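Side-chain contacts in Abbfa_003403 (Acinetobacter baumannii, PDB 4ZXH), which probably assembles a peptide product on a carrier-bound phosphopantetheine arm, as a four-domain nonribosomal peptide synthetase with condensation, adenylation, carrier and thioesterase domains: residues V47-N50 with Q51-N55; Q331-F335 with S336-E340; P838-P841 with N842-R845; E1175-D1178 with D1179-L1183. All blocks are in the same frame, centred on the assembly; numbering follows the deposited sequence.

Contact 1 of 4, residues V47-N50 with Q51-N55; sequences VKVN and QSLGN
Where strand 40-49 of the condensation domain leaves its sheet, Val49 at its end meets Leu53 across a single 3-10 turn. The two side chains cross at about a right angle, and the touch is made by one branch of each: CG1 of Val49 lies 3.6 Å from CD2 of Leu53. With CG of Leu53 anti to its backbone nitrogen (chi1 -175°), the leucine is carried back towards the strand. The main chain closes the same loop with a weak hydrogen bond, Leu53 N to Asn50 O, 3.3 Å. Residues 51-53 thus form a short 3-10 segment that turns the chain from the strand, an inner one of a mixed sheet, towards helix 56-67. CB of Leu53 also rests 3.6 Å from Asn50 O, the oxygen that accepts the turn's bond. CB of Asn50 and OG of Ser52 come no nearer than 4.2 Å, and each polar end finds its partner in the loop leading into the neighbouring strand 387-391: Asn50 ND2 bonds to the backbone oxygen of Gln385, Ser52 OG to the carboxylate of Asp386. Leu53 lies close to the bound phospholipid, whereas Val49 packs between Tyr139 and Leu387 of the two adjoining strands.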
loop_
_atom_site.group_PDB
_atom_site.type_symbol
_atom_site.label_atom_id
_atom_site.label_comp_id
_atom_site.label_asym_id
_atom_site.label_seq_id
_atom_site.Cartn_x
_atom_site.Cartn_y
_atom_site.Cartn_z
ATOM N N VAL A 47 -7.385 -44.151 -3.506
ATOM C CA VAL A 47 -6.708 -45.429 -3.293
ATOM C C VAL A 47 -7.690 -46.534 -2.937
ATOM O O VAL A 47 -8.320 -46.479 -1.890
ATOM C CB VAL A 47 -5.644 -45.348 -2.185
ATOM C CG1 VAL A 47 -4.913 -46.688 -2.069
ATOM C CG2 VAL A 47 -4.653 -44.244 -2.479
ATOM N N LYS A 48 -7.820 -47.528 -3.816
ATOM C CA LYS A 48 -8.661 -48.696 -3.551
ATOM C C LYS A 48 -7.754 -49.882 -3.263
ATOM O O LYS A 48 -6.795 -50.123 -4.000
ATOM C CB LYS A 48 -9.588 -48.993 -4.734
ATOM C CG LYS A 48 -10.731 -48.016 -4.893
ATOM C CD LYS A 48 -11.572 -48.318 -6.119
ATOM C CE LYS A 48 -12.668 -47.278 -6.347
ATOM N NZ LYS A 48 -12.135 -45.882 -6.461
ATOM N N VAL A 49 -8.038 -50.613 -2.189
ATOM C CA VAL A 49 -7.114 -51.645 -1.733
ATOM C C VAL A 49 -7.736 -53.028 -1.741
ATOM O O VAL A 49 -8.958 -53.183 -1.814
ATOM C CB VAL A 49 -6.571 -51.346 -0.303
ATOM C CG1 VAL A 49 -5.854 -49.986 -0.257
ATOM C CG2 VAL A 49 -7.678 -51.385 0.724
ATOM N N ASN A 50 -6.861 -54.028 -1.712
ATOM C CA ASN A 50 -7.225 -55.425 -1.498
ATOM C C ASN A 50 -6.718 -55.831 -0.109
ATOM O O ASN A 50 -5.868 -55.138 0.457
ATOM C CB ASN A 50 -6.622 -56.318 -2.588
ATOM C CG ASN A 50 -7.229 -56.068 -3.965
ATOM O OD1 ASN A 50 -8.415 -55.757 -4.084
ATOM N ND2 ASN A 50 -6.419 -56.244 -5.018
ATOM N N GLN A 51 -7.210 -56.937 0.446
ATOM C CA GLN A 51 -6.816 -57.305 1.808
ATOM C C GLN A 51 -5.342 -57.719 1.924
ATOM O O GLN A 51 -4.782 -57.723 3.030
ATOM C CB GLN A 51 -7.708 -58.429 2.348
ATOM C CG GLN A 51 -8.044 -58.280 3.850
ATOM C CD GLN A 51 -8.811 -56.987 4.182
ATOM O OE1 GLN A 51 -8.441 -56.237 5.094
ATOM N NE2 GLN A 51 -9.893 -56.737 3.448
ATOM N N SER A 52 -4.710 -58.039 0.793
ATOM C CA SER A 52 -3.336 -58.541 0.807
ATOM C C SER A 52 -2.303 -57.430 1.065
ATOM O O SER A 52 -1.104 -57.705 1.205
ATOM C CB SER A 52 -3.016 -59.276 -0.507
ATOM O OG SER A 52 -3.175 -58.462 -1.666
ATOM N N LEU A 53 -2.775 -56.184 1.136
ATOM C CA LEU A 53 -1.917 -55.034 1.445
ATOM C C LEU A 53 -1.337 -55.172 2.848
ATOM O O LEU A 53 -0.179 -54.823 3.094
ATOM C CB LEU A 53 -2.695 -53.717 1.321
ATOM C CG LEU A 53 -1.924 -52.404 1.497
ATOM C CD1 LEU A 53 -0.685 -52.362 0.599
ATOM C CD2 LEU A 53 -2.808 -51.201 1.224
ATOM N N GLY A 54 -2.150 -55.696 3.762
ATOM C CA GLY A 54 -1.713 -55.956 5.121
ATOM C C GLY A 54 -1.177 -54.716 5.808
ATOM O O GLY A 54 -1.827 -53.666 5.817
ATOM N N ASN A 55 0.028 -54.849 6.357
ATOM C CA ASN A 55 0.677 -53.801 7.132
ATOM C C ASN A 55 1.716 -53.033 6.305
ATOM O O ASN A 55 2.474 -52.217 6.840
ATOM C CB ASN A 55 1.347 -54.414 8.366
ATOM C CG ASN A 55 1.444 -53.447 9.529
ATOM O OD1 ASN A 55 1.021 -52.296 9.441
ATOM N ND2 ASN A 55 2.022 -53.912 10.626
#

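Contact 2 of 4, residues Q331-F335 with S336-E340; sequences QKIAF and SRVVE. With PNS (4'-phosphopantetheine), chain B.
Phe335 opens helix 335-342, and from its CB the side chain sets out with CG anti to the backbone nitrogen (chi1 -175°), which carries the ring towards Val339 and the phosphopantetheine arm. CD2 and CE2 approach that ligand obliquely, CD2 lying 3.5 Å from PNS C37, while PNS O35 sits in the ring plane at the edge. At the far end CZ is 3.9 Å from Val339 CG2, a methyl that stands over one face in a CH-pi contact, 4.2 Å from the centroid. The bond Val339 N to Phe335 O spans the same turn. This helix start in the condensation domain lines the pocket of the arm, CB of Ser336 touching PNS C30 at 3.7 Å and CG2 of Val339 meeting PNS C31 at 3.8 Å. The N-cap is Ala334, whose carbonyl accepts from Val338 N in its own plane and, weakly, from Arg337 N. Ahead of the cap, Ile333 folds back against the helix, its CG2 3.5 Å from CG2 of Val338, the side chains crossing at about a right angle. Arg337 turns away to a salt bridge with Asp194.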
loop_
_atom_site.group_PDB
_atom_site.type_symbol
_atom_site.label_atom_id
_atom_site.label_comp_id
_atom_site.label_asym_id
_atom_site.label_seq_id
_atom_site.Cartn_x
_atom_site.Cartn_y
_atom_site.Cartn_z
ATOM N N GLN A 331 21.602 -18.359 -14.750
ATOM C CA GLN A 331 20.562 -18.839 -13.849
ATOM C C GLN A 331 21.141 -19.343 -12.534
ATOM O O GLN A 331 20.393 -19.654 -11.611
ATOM C CB GLN A 331 19.762 -19.952 -14.505
ATOM C CG GLN A 331 20.437 -21.294 -14.407
ATOM C CD GLN A 331 19.746 -22.342 -15.230
ATOM O OE1 GLN A 331 19.616 -22.202 -16.449
ATOM N NE2 GLN A 331 19.259 -23.393 -14.564
ATOM N N LYS A 332 22.467 -19.429 -12.448
ATOM C CA LYS A 332 23.097 -19.936 -11.234
ATOM C C LYS A 332 22.860 -19.002 -10.037
ATOM O O LYS A 332 22.783 -19.461 -8.894
ATOM C CB LYS A 332 24.607 -20.176 -11.454
ATOM C CG LYS A 332 25.449 -18.992 -11.972
ATOM C CD LYS A 332 26.811 -19.513 -12.481
ATOM C CE LYS A 332 27.793 -18.416 -12.906
ATOM N NZ LYS A 332 28.359 -17.643 -11.766
ATOM N N ILE A 333 22.724 -17.704 -10.307
ATOM C CA ILE A 333 22.470 -16.711 -9.268
ATOM C C ILE A 333 21.077 -16.869 -8.666
ATOM O O ILE A 333 20.072 -16.824 -9.385
ATOM C CB ILE A 333 22.612 -15.270 -9.815
ATOM C CG1 ILE A 333 24.019 -15.033 -10.347
ATOM C CG2 ILE A 333 22.321 -14.269 -8.736
ATOM C CD1 ILE A 333 25.106 -15.471 -9.379
ATOM N N ALA A 334 21.019 -17.041 -7.344
ATOM C CA ALA A 334 19.744 -17.253 -6.650
ATOM C C ALA A 334 18.928 -15.984 -6.647
ATOM O O ALA A 334 19.486 -14.882 -6.584
ATOM C CB ALA A 334 19.974 -17.723 -5.241
ATOM N N PHE A 335 17.609 -16.135 -6.734
ATOM C CA PHE A 335 16.724 -14.984 -6.784
ATOM C C PHE A 335 16.953 -14.065 -5.590
ATOM O O PHE A 335 16.943 -12.848 -5.731
ATOM C CB PHE A 335 15.269 -15.426 -6.831
ATOM C CG PHE A 335 14.305 -14.297 -7.016
ATOM C CD1 PHE A 335 14.331 -13.535 -8.168
ATOM C CD2 PHE A 335 13.369 -13.999 -6.041
ATOM C CE1 PHE A 335 13.459 -12.494 -8.348
ATOM C CE2 PHE A 335 12.490 -12.963 -6.211
ATOM C CZ PHE A 335 12.533 -12.206 -7.366
ATOM N N SER A 336 17.184 -14.650 -4.421
ATOM C CA SER A 336 17.391 -13.858 -3.211
ATOM C C SER A 336 18.641 -13.016 -3.344
ATOM O O SER A 336 18.698 -11.895 -2.867
ATOM C CB SER A 336 17.484 -14.758 -1.971
ATOM O OG SER A 336 18.640 -15.576 -2.012
ATOM N N ARG A 337 19.653 -13.558 -3.998
ATOM C CA ARG A 337 20.871 -12.796 -4.200
ATOM C C ARG A 337 20.636 -11.681 -5.215
ATOM O O ARG A 337 21.259 -10.627 -5.126
ATOM C CB ARG A 337 22.015 -13.709 -4.649
ATOM C CG ARG A 337 23.358 -12.999 -4.785
ATOM C CD ARG A 337 23.822 -12.473 -3.441
ATOM N NE ARG A 337 25.166 -11.903 -3.488
ATOM C CZ ARG A 337 25.433 -10.618 -3.709
ATOM N NH1 ARG A 337 24.447 -9.747 -3.910
ATOM N NH2 ARG A 337 26.692 -10.202 -3.726
ATOM N N VAL A 338 19.741 -11.899 -6.177
ATOM C CA VAL A 338 19.428 -10.845 -7.143
ATOM C C VAL A 338 18.680 -9.699 -6.461
ATOM O O VAL A 338 18.950 -8.526 -6.739
ATOM C CB VAL A 338 18.587 -11.364 -8.325
ATOM C CG1 VAL A 338 18.139 -10.202 -9.214
ATOM C CG2 VAL A 338 19.379 -12.362 -9.134
ATOM N N VAL A 339 17.746 -10.025 -5.567
ATOM C CA VAL A 339 16.983 -8.978 -4.902
ATOM C C VAL A 339 17.910 -8.178 -4.006
ATOM O O VAL A 339 17.799 -6.958 -3.921
ATOM C CB VAL A 339 15.821 -9.541 -4.096
ATOM C CG1 VAL A 339 15.330 -8.515 -3.090
ATOM C CG2 VAL A 339 14.703 -9.936 -5.027
ATOM N N GLU A 340 18.852 -8.867 -3.371
ATOM C CA GLU A 340 19.864 -8.200 -2.555
ATOM C C GLU A 340 20.669 -7.185 -3.378
ATOM O O GLU A 340 20.939 -6.087 -2.902
ATOM C CB GLU A 340 20.786 -9.239 -1.906
ATOM C CG GLU A 340 22.042 -8.693 -1.224
ATOM C CD GLU A 340 22.885 -9.791 -0.536
ATOM O OE1 GLU A 340 22.457 -10.973 -0.488
ATOM O OE2 GLU A 340 23.986 -9.465 -0.046
HETATM O O23 PNS B . 13.181 -8.926 0.837
HETATM P P24 PNS B . 14.340 -9.861 1.059
HETATM O O25 PNS B . 15.735 -9.330 0.872
HETATM O O27 PNS B . 14.121 -11.059 -0.000
HETATM C C28 PNS B . 12.897 -11.786 -0.026
HETATM C C29 PNS B . 13.001 -12.884 -1.069
HETATM C C30 PNS B . 14.210 -13.729 -0.661
HETATM C C31 PNS B . 13.217 -12.255 -2.446
HETATM C C32 PNS B . 11.695 -13.691 -1.094
HETATM O O33 PNS B . 10.610 -12.748 -1.085
HETATM C C34 PNS B . 11.646 -14.605 -2.304
HETATM O O35 PNS B . 12.469 -15.502 -2.482
HETATM N N36 PNS B . 10.672 -14.427 -3.187
HETATM C C37 PNS B . 10.543 -15.249 -4.379
HETATM C C38 PNS B . 9.180 -15.939 -4.317
HETATM C C39 PNS B . 9.269 -17.284 -4.971
HETATM O O40 PNS B . 10.273 -17.971 -4.854
HETATM N N41 PNS B . 8.187 -17.621 -5.657
HETATM C C42 PNS B . 7.944 -18.838 -6.394
HETATM C C43 PNS B . 6.718 -18.466 -7.203
HETATM S S44 PNS B . 7.277 -17.975 -8.839
#

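Contact 3 of 4, residues P838-P841 with N842-R845; sequences PSLP and NAGR
Between Leu840 and Ala843 the chain reverses through a type I beta turn, closed by a bond from Ala843 N to Leu840 O of 3.0 Å. At the hydrogen this bond is nearly straight, with an angle of 163°, yet the donor stands above the carbonyl plane of Leu840, 49° out of it. The side chains at the two ends of the turn meet beside this bond. CB of Leu840 and CB of Ala843 are 3.8 Å apart, and the alanine methyl also lies 3.4 Å from Leu840 O, close against the acceptor itself. CG of Leu840 is turned opposite its carbonyl carbon (chi1 -78°), which leads the branched end away from the alanine and leaves CB to make the touch. Both residues then rest on Tyr795 of strand 792-797, with Leu840 also against Leu803; the leucine is buried.

The two corner residues are exposed. Pro841, whose ring restricts phi, suits the first corner of such a turn. Asn842 folds its amide back over the peptide it shares with the proline, bringing OD1 to 3.6 Å from Pro841 C. Gly844 follows with a positive phi, a conformation that glycine adopts readily, and the chain leads on through Arg845, bonded to the backbone oxygen of Ala820, into strand 846-855. The whole is a type I beta turn with proline at its first corner position, set in the loop joining strand 834-835 to its antiparallel neighbour 846-855, with an apolar inner side laid on the same five-stranded antiparallel sheet.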
loop_
_atom_site.group_PDB
_atom_site.type_symbol
_atom_site.label_atom_id
_atom_site.label_comp_id
_atom_site.label_asym_id
_atom_site.label_seq_id
_atom_site.Cartn_x
_atom_site.Cartn_y
_atom_site.Cartn_z
ATOM N N PRO A 838 -15.381 5.414 -37.644
ATOM C CA PRO A 838 -15.404 4.296 -38.602
ATOM C C PRO A 838 -15.530 2.953 -37.904
ATOM O O PRO A 838 -16.145 2.033 -38.430
ATOM C CB PRO A 838 -14.058 4.414 -39.318
ATOM C CG PRO A 838 -13.699 5.861 -39.184
ATOM C CD PRO A 838 -14.186 6.256 -37.815
ATOM N N SER A 839 -14.962 2.865 -36.710
ATOM C CA SER A 839 -14.980 1.639 -35.924
ATOM C C SER A 839 -16.321 1.411 -35.224
ATOM O O SER A 839 -16.504 0.409 -34.530
ATOM C CB SER A 839 -13.855 1.688 -34.897
ATOM O OG SER A 839 -13.706 3.023 -34.433
ATOM N N LEU A 840 -17.243 2.356 -35.390
ATOM C CA LEU A 840 -18.600 2.243 -34.851
ATOM C C LEU A 840 -19.604 2.822 -35.848
ATOM O O LEU A 840 -20.338 3.763 -35.535
ATOM C CB LEU A 840 -18.719 2.962 -33.497
ATOM C CG LEU A 840 -18.175 2.266 -32.248
ATOM C CD1 LEU A 840 -18.373 3.144 -31.015
ATOM C CD2 LEU A 840 -18.830 0.907 -32.044
ATOM N N PRO A 841 -19.659 2.244 -37.050
ATOM C CA PRO A 841 -20.333 2.907 -38.176
ATOM C C PRO A 841 -21.842 3.028 -37.983
ATOM O O PRO A 841 -22.487 3.741 -38.745
ATOM C CB PRO A 841 -20.004 1.994 -39.358
ATOM C CG PRO A 841 -19.904 0.641 -38.744
ATOM C CD PRO A 841 -19.317 0.846 -37.358
ATOM N N ASN A 842 -22.388 2.352 -36.975
ATOM C CA ASN A 842 -23.828 2.356 -36.738
ATOM C C ASN A 842 -24.222 3.110 -35.479
ATOM O O ASN A 842 -25.397 3.147 -35.116
ATOM C CB ASN A 842 -24.353 0.921 -36.658
ATOM C CG ASN A 842 -24.443 0.261 -38.020
ATOM O OD1 ASN A 842 -24.586 0.937 -39.044
ATOM N ND2 ASN A 842 -24.360 -1.063 -38.043
ATOM N N ALA A 843 -23.236 3.722 -34.828
ATOM C CA ALA A 843 -23.431 4.333 -33.518
ATOM C C ALA A 843 -23.754 5.827 -33.596
ATOM O O ALA A 843 -23.960 6.479 -32.568
ATOM C CB ALA A 843 -22.203 4.111 -32.664
ATOM N N GLY A 844 -23.793 6.357 -34.816
ATOM C CA GLY A 844 -24.081 7.757 -35.040
ATOM C C GLY A 844 -23.040 8.695 -34.465
ATOM O O GLY A 844 -21.900 8.308 -34.193
ATOM N N ARG A 845 -23.447 9.946 -34.291
ATOM C CA ARG A 845 -22.596 10.972 -33.725
ATOM C C ARG A 845 -22.277 10.650 -32.260
ATOM O O ARG A 845 -23.156 10.218 -31.505
ATOM C CB ARG A 845 -23.287 12.329 -33.861
ATOM C CG ARG A 845 -22.407 13.547 -33.650
ATOM C CD ARG A 845 -23.135 14.766 -34.170
ATOM N NE ARG A 845 -22.433 16.025 -33.953
ATOM C CZ ARG A 845 -22.813 16.940 -33.066
ATOM N NH1 ARG A 845 -23.893 16.737 -32.310
ATOM N NH2 ARG A 845 -22.123 18.068 -32.947
#

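Contact 4 of 4, residues E1175-D1178 with D1179-L1183; sequences EDAD and DAMLL
Two kinds of interaction join Ala1177 and Asp1178 to the first turn of helix 1179-1191 of the thioesterase domain, one polar and one apolar. The polar one centres on Asp1178, the N-cap. Its side chain accepts from Met1181 N through OD1 at 3.0 Å, with an angle of 156° at the hydrogen; the donor meets the oxygen from above the carboxylate plane, 43° out of it. CG lies between the backbone nitrogen and the carbonyl carbon (chi1 69°), and this torsion swings the carboxylate back over the helix end. The carbonyl of the same residue takes the next amide along: Leu1182 N bonds to Asp1178 O over 3.1 Å, in the carbonyl plane. The second carboxylate oxygen, OD2, forms a salt bridge with Arg1206 of helix 1202-1206, so the cap is tied to a neighbouring helix as well.

The apolar part belongs to Ala1177, whose methyl points at the helix just ahead of the cap. Its CB touches CD2 of Leu1182 at 3.6 Å and CB of Met1181 at 3.9 Å, and thus sits against two consecutive side chains of the first turn. Leu1182 also lays its CG 3.5 Å from Asp1178 O, beside the bond its own amide makes. This leucine also packs on Leu1244 of helix 1233-1251.

A carboxylate that receives an amide at a helix N-terminus and an arginine on its other oxygen would probably be stabilised as the anion, its charge favourably placed towards the positive end of the helix dipole.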
loop_
_atom_site.group_PDB
_atom_site.type_symbol
_atom_site.label_atom_id
_atom_site.label_comp_id
_atom_site.label_asym_id
_atom_site.label_seq_id
_atom_site.Cartn_x
_atom_site.Cartn_y
_atom_site.Cartn_z
ATOM N N GLU A 1175 28.616 21.978 44.489
ATOM C CA GLU A 1175 27.843 22.747 45.463
ATOM C C GLU A 1175 26.560 22.053 45.905
ATOM O O GLU A 1175 26.013 21.194 45.200
ATOM C CB GLU A 1175 27.457 24.099 44.881
ATOM C CG GLU A 1175 28.511 25.181 44.941
ATOM C CD GLU A 1175 28.268 26.247 43.877
ATOM O OE1 GLU A 1175 27.163 26.246 43.275
ATOM O OE2 GLU A 1175 29.176 27.080 43.644
ATOM N N ASP A 1176 26.060 22.452 47.067
ATOM C CA ASP A 1176 24.785 21.941 47.550
ATOM C C ASP A 1176 23.667 22.481 46.677
ATOM O O ASP A 1176 23.706 23.635 46.246
ATOM C CB ASP A 1176 24.559 22.307 49.020
ATOM C CG ASP A 1176 25.266 21.358 49.967
ATOM O OD1 ASP A 1176 25.539 20.202 49.562
ATOM O OD2 ASP A 1176 25.557 21.771 51.111
ATOM N N ALA A 1177 22.686 21.626 46.404
ATOM C CA ALA A 1177 21.584 21.990 45.538
ATOM C C ALA A 1177 20.256 21.617 46.161
ATOM O O ALA A 1177 20.096 20.516 46.697
ATOM C CB ALA A 1177 21.740 21.316 44.169
ATOM N N ASP A 1178 19.305 22.543 46.096
ATOM C CA ASP A 1178 17.919 22.226 46.398
ATOM C C ASP A 1178 17.324 21.475 45.192
ATOM O O ASP A 1178 17.973 21.329 44.156
ATOM C CB ASP A 1178 17.121 23.496 46.734
ATOM C CG ASP A 1178 16.909 24.422 45.527
ATOM O OD1 ASP A 1178 17.632 24.289 44.519
ATOM O OD2 ASP A 1178 16.018 25.306 45.600
ATOM N N ASP A 1179 16.096 21.000 45.326
ATOM C CA ASP A 1179 15.535 20.085 44.345
ATOM C C ASP A 1179 15.347 20.754 42.992
ATOM O O ASP A 1179 15.581 20.133 41.967
ATOM C CB ASP A 1179 14.215 19.510 44.858
ATOM C CG ASP A 1179 14.384 18.730 46.162
ATOM O OD1 ASP A 1179 15.513 18.249 46.445
ATOM O OD2 ASP A 1179 13.383 18.599 46.904
ATOM N N ALA A 1180 14.962 22.025 42.985
ATOM C CA ALA A 1180 14.835 22.766 41.731
ATOM C C ALA A 1180 16.165 22.855 41.001
ATOM O O ALA A 1180 16.242 22.589 39.798
ATOM C CB ALA A 1180 14.289 24.154 41.983
ATOM N N MET A 1181 17.217 23.232 41.718
ATOM C CA MET A 1181 18.543 23.288 41.109
ATOM C C MET A 1181 18.954 21.925 40.541
ATOM O O MET A 1181 19.625 21.860 39.514
ATOM C CB MET A 1181 19.591 23.773 42.114
ATOM C CG MET A 1181 20.933 24.141 41.484
ATOM S SD MET A 1181 20.853 25.271 40.053
ATOM C CE MET A 1181 20.870 26.838 40.945
ATOM N N LEU A 1182 18.549 20.839 41.201
ATOM C CA LEU A 1182 18.983 19.518 40.765
ATOM C C LEU A 1182 18.316 19.212 39.431
ATOM O O LEU A 1182 18.956 18.699 38.510
ATOM C CB LEU A 1182 18.669 18.453 41.821
ATOM C CG LEU A 1182 19.648 18.445 43.014
ATOM C CD1 LEU A 1182 19.291 17.427 44.101
ATOM C CD2 LEU A 1182 21.059 18.194 42.502
ATOM N N LEU A 1183 17.042 19.577 39.319
ATOM C CA LEU A 1183 16.320 19.469 38.056
ATOM C C LEU A 1183 16.928 20.356 36.990
ATOM O O LEU A 1183 17.044 19.953 35.830
ATOM C CB LEU A 1183 14.855 19.837 38.230
ATOM C CG LEU A 1183 13.889 18.670 38.334
ATOM C CD1 LEU A 1183 12.487 19.234 38.278
ATOM C CD2 LEU A 1183 14.146 17.692 37.189
#

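Overall arrangement
All four contacts are local turns or helix starts, strung along the chain in series without touching. Contacts 1 and 2 share the condensation domain, their centres 47 Å apart, and each reaches a different bound molecule: the phospholipid for contact 1, the phosphopantetheine for contact 2. That arm is hydrogen-bonded to the backbone nitrogen of Ser1008 and to the side chains of Arg346 and Asn351, consistent with contact 2 lining the path by which the carrier's arm enters that domain. Contact 4, in the thioesterase domain, has its centre 62 Å from that of contact 2. Contact 3 is 53 Å from contact 2 and, across the chain's centre, 90 Å from contact 4, between centres.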